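Local coordinates for protein dipeptide Epimerase (Enterococcus faecalis V583, PDB 3JVA) that belongs to the mandelate racemase/muconate lactonizing enzyme family of the enolase superfamily and carries a magnesium ion in its barrel domain, at residues T55-L59 and A60-E64; I261-L265 and M266-G270. All coordinates share one frame; numbering follows the deposited sequence.

Interaction 1 of 2, residues T55-L59 and A60-E64; sequences TGETL and AGTLE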
ATOM      1  N   THR B  55      15.250  20.541  22.967  1.00 24.40           N
ATOM      2  CA  THR B  55      15.922  19.246  22.960  1.00 24.55           C
ATOM      3  C   THR B  55      15.963  18.576  24.325  1.00 24.73           C
ATOM      4  O   THR B  55      16.313  17.404  24.427  1.00 25.11           O
ATOM      5  CB  THR B  55      17.377  19.389  22.484  1.00 24.89           C
ATOM      6  OG1 THR B  55      18.079  20.258  23.381  1.00 25.32           O
ATOM      7  CG2 THR B  55      17.432  19.967  21.085  1.00 26.35           C
ATOM      8  N   GLY B  56      15.617  19.323  25.368  1.00 23.17           N
ATOM      9  CA  GLY B  56      15.669  18.784  26.717  1.00 22.58           C
ATOM     10  C   GLY B  56      17.074  18.925  27.291  1.00 21.44           C
ATOM     11  O   GLY B  56      17.306  18.668  28.470  1.00 21.88           O
ATOM     12  N   GLU B  57      18.017  19.348  26.451  1.00 21.66           N
ATOM     13  CA  GLU B  57      19.408  19.515  26.875  1.00 22.49           C
ATOM     14  C   GLU B  57      19.567  20.662  27.878  1.00 22.06           C
ATOM     15  O   GLU B  57      19.081  21.769  27.652  1.00 22.22           O
ATOM     16  CB  GLU B  57      20.303  19.781  25.657  1.00 22.38           C
ATOM     17  CG  GLU B  57      20.340  18.644  24.638  1.00 23.85           C
ATOM     18  CD  GLU B  57      21.196  17.476  25.092  1.00 25.42           C
ATOM     19  OE1 GLU B  57      22.335  17.345  24.594  1.00 23.95           O
ATOM     20  OE2 GLU B  57      20.737  16.693  25.954  1.00 25.39           O
ATOM     21  N   THR B  58      20.251  20.384  28.981  1.00 22.37           N
ATOM     22  CA  THR B  58      20.495  21.389  30.012  1.00 24.81           C
ATOM     23  C   THR B  58      21.991  21.685  30.085  1.00 23.68           C
ATOM     24  O   THR B  58      22.810  20.897  29.611  1.00 23.39           O
ATOM     25  CB  THR B  58      20.040  20.894  31.393  1.00 24.55           C
ATOM     26  OG1 THR B  58      20.817  19.749  31.767  1.00 25.62           O
ATOM     27  CG2 THR B  58      18.565  20.504  31.361  1.00 28.67           C
ATOM     28  N   LEU B  59      22.354  22.820  30.669  1.00 22.90           N
ATOM     29  CA  LEU B  59      23.769  23.150  30.786  1.00 22.45           C
ATOM     30  C   LEU B  59      24.470  22.159  31.717  1.00 21.67           C
ATOM     31  O   LEU B  59      25.550  21.672  31.403  1.00 21.72           O
ATOM     32  CB  LEU B  59      23.955  24.576  31.306  1.00 24.38           C
ATOM     33  CG  LEU B  59      25.405  25.042  31.480  1.00 24.92           C
ATOM     34  CD1 LEU B  59      26.130  25.012  30.137  1.00 26.14           C
ATOM     35  CD2 LEU B  59      25.415  26.453  32.056  1.00 27.08           C
ATOM     36  N   ALA B  60      23.852  21.851  32.855  1.00 21.18           N
ATOM     37  CA  ALA B  60      24.459  20.915  33.807  1.00 21.92           C
ATOM     38  C   ALA B  60      24.672  19.530  33.199  1.00 20.81           C
ATOM     39  O   ALA B  60      25.734  18.917  33.379  1.00 20.09           O
ATOM     40  CB  ALA B  60      23.595  20.810  35.065  1.00 21.81           C
ATOM     41  N   GLY B  61      23.665  19.033  32.486  1.00 20.85           N
ATOM     42  CA  GLY B  61      23.790  17.723  31.867  1.00 22.16           C
ATOM     43  C   GLY B  61      24.804  17.742  30.737  1.00 21.91           C
ATOM     44  O   GLY B  61      25.559  16.789  30.535  1.00 22.32           O
ATOM     45  N   THR B  62      24.826  18.838  29.990  1.00 20.57           N
ATOM     46  CA  THR B  62      25.759  18.963  28.874  1.00 19.46           C
ATOM     47  C   THR B  62      27.199  19.013  29.377  1.00 20.09           C
ATOM     48  O   THR B  62      28.089  18.387  28.798  1.00 20.60           O
ATOM     49  CB  THR B  62      25.442  20.217  28.046  1.00 18.73           C
ATOM     50  OG1 THR B  62      24.129  20.077  27.489  1.00 19.29           O
ATOM     51  CG2 THR B  62      26.449  20.383  26.904  1.00 18.26           C
ATOM     52  N   LEU B  63      27.432  19.758  30.452  1.00 20.46           N
ATOM     53  CA  LEU B  63      28.776  19.842  31.014  1.00 21.53           C
ATOM     54  C   LEU B  63      29.226  18.465  31.493  1.00 22.33           C
ATOM     55  O   LEU B  63      30.349  18.040  31.213  1.00 23.10           O
ATOM     56  CB  LEU B  63      28.814  20.843  32.174  1.00 21.99           C
ATOM     57  CG  LEU B  63      28.669  22.319  31.789  1.00 23.12           C
ATOM     58  CD1 LEU B  63      28.499  23.165  33.041  1.00 23.71           C
ATOM     59  CD2 LEU B  63      29.900  22.770  30.993  1.00 23.38           C
ATOM     60  N   GLU B  64      28.351  17.761  32.208  1.00 21.50           N
ATOM     61  CA  GLU B  64      28.695  16.433  32.706  1.00 22.62           C
ATOM     62  C   GLU B  64      29.025  15.467  31.570  1.00 22.52           C
ATOM     63  O   GLU B  64      30.025  14.739  31.624  1.00 23.85           O
ATOM     64  CB  GLU B  64      27.554  15.860  33.562  1.00 23.74           C
ATOM     65  CG  GLU B  64      27.742  14.382  33.928  1.00 27.13           C
ATOM     66  CD  GLU B  64      26.770  13.875  34.988  1.00 30.08           C
ATOM     67  OE1 GLU B  64      25.614  14.342  35.040  1.00 31.35           O
ATOM     68  OE2 GLU B  64      27.160  12.983  35.769  1.00 33.06           O
TER
HETATM   69  O   HOH W   1      24.166  17.326  26.506  1.00 24.60           O
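Thr-58 and Thr-62 make the tight part of this local contact, one helical turn apart at the start of helix 59-73. The carbonyl oxygen Thr-58 O takes two hydrogen bonds from the same residue: Thr-62 OG1 comes to 2.6 Å, and the backbone Thr-62 N to 2.9 Å. They arrive from opposite faces of the carbonyl plane, the hydroxyl tilted 32° from it. With chi1 at -63°, Thr-62 holds OG1 beside its own backbone N, which is how one residue can deliver both donors. A single water donates to both Thr-62 OG1 and Glu-57 OE1 and so bridges them, while that same carboxylate oxygen is held by the backbone N of Ala-97.

Thr-58 is the N-cap of the helix, and its OG1 accepts from Gly-61 N at 3.0 Å with an N-H...O angle of 152°. Its first torsion places the hydroxyl between the backbone N and carbonyl carbon, turned to the first turn of the helix. Upstream of the cap, Thr-55 OG1 accepts from Glu-57 N at 3.2 Å, an ST turn in the loop that leads to the helix.

Leu-63 N bonds to Leu-59 O at 2.8 Å, but the branch ends of these partly exposed leucines meet more loosely, Leu-59 CG to Leu-63 CD1 being 3.9 Å; they also touch strand 29-38, at Asp-30 and Ala-32 respectively. Around Ala-60 the helix start meets a second subunit: Ala-60 N bonds to Glu-64 OE1 of that subunit, and Ala-60 packs on its Ala-60.

Interaction 2 of 2, residues I261-L265 and M266-G270; sequences INIKL and MKCGG
Lys-267 reaches back along the chain beside Lys-264, and its NZ donates to the backbone oxygen Asn-262 O at 2.9 Å, tilted 28° from that carbonyl plane. The chain bends at chi3 (-57°), which carries CE in close against the other lysine: Lys-267 CE lies 3.5 Å from Lys-264 CB, a snug carbon-carbon approach. Lys-264 is instead extended beyond CG; the aliphatic parts cross, and Lys-264 NZ ends 5.7 Å from Lys-267 NZ.

At the turn itself, two backbone carbonyls each grip a pair of N-H groups. Lys-264 O receives Lys-267 N at 2.9 Å from well above its plane and Cys-268 N nearly in line with the C=O bond. Leu-265 O binds Gly-269 N at 3.0 Å and Gly-270 N at 3.1 Å, the latter in the carbonyl plane on a lone pair. Gly-269, with phi 86°, leaves the short helix 265-268 there. Cys-268 SG rests 4.2 Å from Ile-263 CG2, and Leu-265 packs on Ile-104 and Ala-274.

Further out, Asp-240 OD1 holds Lys-267 NZ by a salt bridge, while its pair with Lys-264 NZ is long and weak; Lys-267 NZ also donates to Cys-243 O. Asp-240 is itself a magnesium ligand with Asp-189 and Glu-215, and the Lys-264 side chain comes within about 4 Å of the ion (nearest atoms). The turn thus follows strand 260-263 at the metal site on the C-terminal strand ends of an enolase-type TIM barrel.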
ATOM      1  N   ILE B 261      14.000  21.223   5.149  1.00 20.57           N
ATOM      2  CA  ILE B 261      14.357  20.747   6.480  1.00 21.30           C
ATOM      3  C   ILE B 261      15.388  21.665   7.122  1.00 20.63           C
ATOM      4  O   ILE B 261      16.394  22.009   6.506  1.00 20.17           O
ATOM      5  CB  ILE B 261      14.888  19.292   6.420  1.00 22.80           C
ATOM      6  CG1 ILE B 261      13.721  18.349   6.104  1.00 22.72           C
ATOM      7  CG2 ILE B 261      15.563  18.912   7.739  1.00 23.47           C
ATOM      8  CD1 ILE B 261      14.123  16.892   5.895  1.00 24.35           C
ATOM      9  N   ASN B 262      15.117  22.059   8.363  1.00 19.86           N
ATOM     10  CA  ASN B 262      16.002  22.955   9.100  1.00 20.74           C
ATOM     11  C   ASN B 262      16.937  22.177  10.011  1.00 21.31           C
ATOM     12  O   ASN B 262      16.503  21.461  10.915  1.00 21.67           O
ATOM     13  CB  ASN B 262      15.164  23.947   9.918  1.00 22.69           C
ATOM     14  CG  ASN B 262      15.978  25.118  10.454  1.00 21.97           C
ATOM     15  OD1 ASN B 262      17.031  25.466   9.913  1.00 23.07           O
ATOM     16  ND2 ASN B 262      15.475  25.749  11.510  1.00 22.11           N
ATOM     17  N   ILE B 263      18.228  22.319   9.748  1.00 20.41           N
ATOM     18  CA  ILE B 263      19.267  21.663  10.532  1.00 18.96           C
ATOM     19  C   ILE B 263      19.753  22.594  11.635  1.00 19.67           C
ATOM     20  O   ILE B 263      19.842  23.803  11.430  1.00 19.17           O
ATOM     21  CB  ILE B 263      20.517  21.361   9.662  1.00 19.61           C
ATOM     22  CG1 ILE B 263      20.161  20.421   8.513  1.00 17.84           C
ATOM     23  CG2 ILE B 263      21.638  20.788  10.533  1.00 20.43           C
ATOM     24  CD1 ILE B 263      21.287  20.283   7.484  1.00 20.34           C
ATOM     25  N   LYS B 264      20.046  22.037  12.808  1.00 18.67           N
ATOM     26  CA  LYS B 264      20.644  22.811  13.896  1.00 18.35           C
ATOM     27  C   LYS B 264      21.708  21.891  14.484  1.00 17.97           C
ATOM     28  O   LYS B 264      21.417  20.755  14.848  1.00 18.03           O
ATOM     29  CB  LYS B 264      19.632  23.199  14.969  1.00 18.16           C
ATOM     30  CG  LYS B 264      18.673  24.287  14.515  1.00 17.65           C
ATOM     31  CD  LYS B 264      17.737  24.719  15.635  1.00 18.43           C
ATOM     32  CE  LYS B 264      16.701  25.713  15.108  1.00 19.99           C
ATOM     33  NZ  LYS B 264      15.745  26.132  16.175  1.00 21.61           N
ATOM     34  N   LEU B 265      22.944  22.370  14.560  1.00 17.69           N
ATOM     35  CA  LEU B 265      24.017  21.538  15.096  1.00 18.11           C
ATOM     36  C   LEU B 265      23.722  21.034  16.506  1.00 19.65           C
ATOM     37  O   LEU B 265      24.114  19.920  16.866  1.00 18.61           O
ATOM     38  CB  LEU B 265      25.352  22.299  15.082  1.00 18.10           C
ATOM     39  CG  LEU B 265      25.868  22.745  13.710  1.00 19.64           C
ATOM     40  CD1 LEU B 265      27.251  23.352  13.866  1.00 19.90           C
ATOM     41  CD2 LEU B 265      25.913  21.557  12.744  1.00 19.26           C
ATOM     42  N   MET B 266      23.017  21.842  17.300  1.00 19.18           N
ATOM     43  CA  MET B 266      22.694  21.463  18.673  1.00 18.95           C
ATOM     44  C   MET B 266      21.521  20.482  18.778  1.00 20.14           C
ATOM     45  O   MET B 266      21.158  20.067  19.877  1.00 20.44           O
ATOM     46  CB  MET B 266      22.418  22.706  19.518  1.00 19.57           C
ATOM     47  CG  MET B 266      23.569  23.718  19.535  1.00 17.52           C
ATOM     48  SD  MET B 266      25.223  23.005  19.877  1.00 20.41           S
ATOM     49  CE  MET B 266      26.277  24.266  19.092  1.00 19.93           C
ATOM     50  N   LYS B 267      20.925  20.142  17.634  1.00 19.46           N
ATOM     51  CA  LYS B 267      19.833  19.169  17.570  1.00 20.30           C
ATOM     52  C   LYS B 267      20.391  17.836  17.070  1.00 20.15           C
ATOM     53  O   LYS B 267      19.975  16.763  17.522  1.00 20.57           O
ATOM     54  CB  LYS B 267      18.749  19.585  16.571  1.00 22.39           C
ATOM     55  CG  LYS B 267      17.745  20.619  17.037  1.00 22.55           C
ATOM     56  CD  LYS B 267      16.558  20.662  16.064  1.00 21.70           C
ATOM     57  CE  LYS B 267      17.004  20.950  14.630  1.00 20.38           C
ATOM     58  NZ  LYS B 267      15.850  20.984  13.676  1.00 19.60           N
ATOM     59  N   CYS B 268      21.322  17.909  16.118  1.00 19.25           N
ATOM     60  CA  CYS B 268      21.887  16.706  15.508  1.00 18.84           C
ATOM     61  C   CYS B 268      23.201  16.194  16.083  1.00 19.34           C
ATOM     62  O   CYS B 268      23.652  15.105  15.724  1.00 21.26           O
ATOM     63  CB  CYS B 268      22.049  16.907  13.995  1.00 17.94           C
ATOM     64  SG  CYS B 268      23.225  18.199  13.506  1.00 19.05           S
ATOM     65  N   GLY B 269      23.820  16.965  16.967  1.00 18.48           N
ATOM     66  CA  GLY B 269      25.068  16.512  17.553  1.00 18.14           C
ATOM     67  C   GLY B 269      26.316  16.842  16.757  1.00 20.24           C
ATOM     68  O   GLY B 269      27.308  16.112  16.828  1.00 19.97           O
ATOM     69  N   GLY B 270      26.273  17.925  15.990  1.00 18.91           N
ATOM     70  CA  GLY B 270      27.454  18.323  15.250  1.00 19.50           C
ATOM     71  C   GLY B 270      27.461  18.281  13.740  1.00 19.38           C
ATOM     72  O   GLY B 270      26.511  17.835  13.104  1.00 17.74           O
TER

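Interaction 1 comes first along the chain, in the N-terminal domain, where a loop enters helix 59-73; interaction 2 follows some two hundred residues later in the barrel domain, where strand 260-263 gives way to helix 265-268. Their centres are 16 Å apart, with the second nearer the chain centre. The two nonetheless touch: Thr-55 CG2 lies 3.9 Å from Met-266 O and 4.1 Å from Lys-267 CG, packing the loop of 55-59 against the turn beside the metal site. Helix 96-114 touches Glu-57 and Thr-62 of interaction 1 and Leu-265 and Met-266 of interaction 2, consistent with this N-terminal-domain helix forming part of the interface with the barrel.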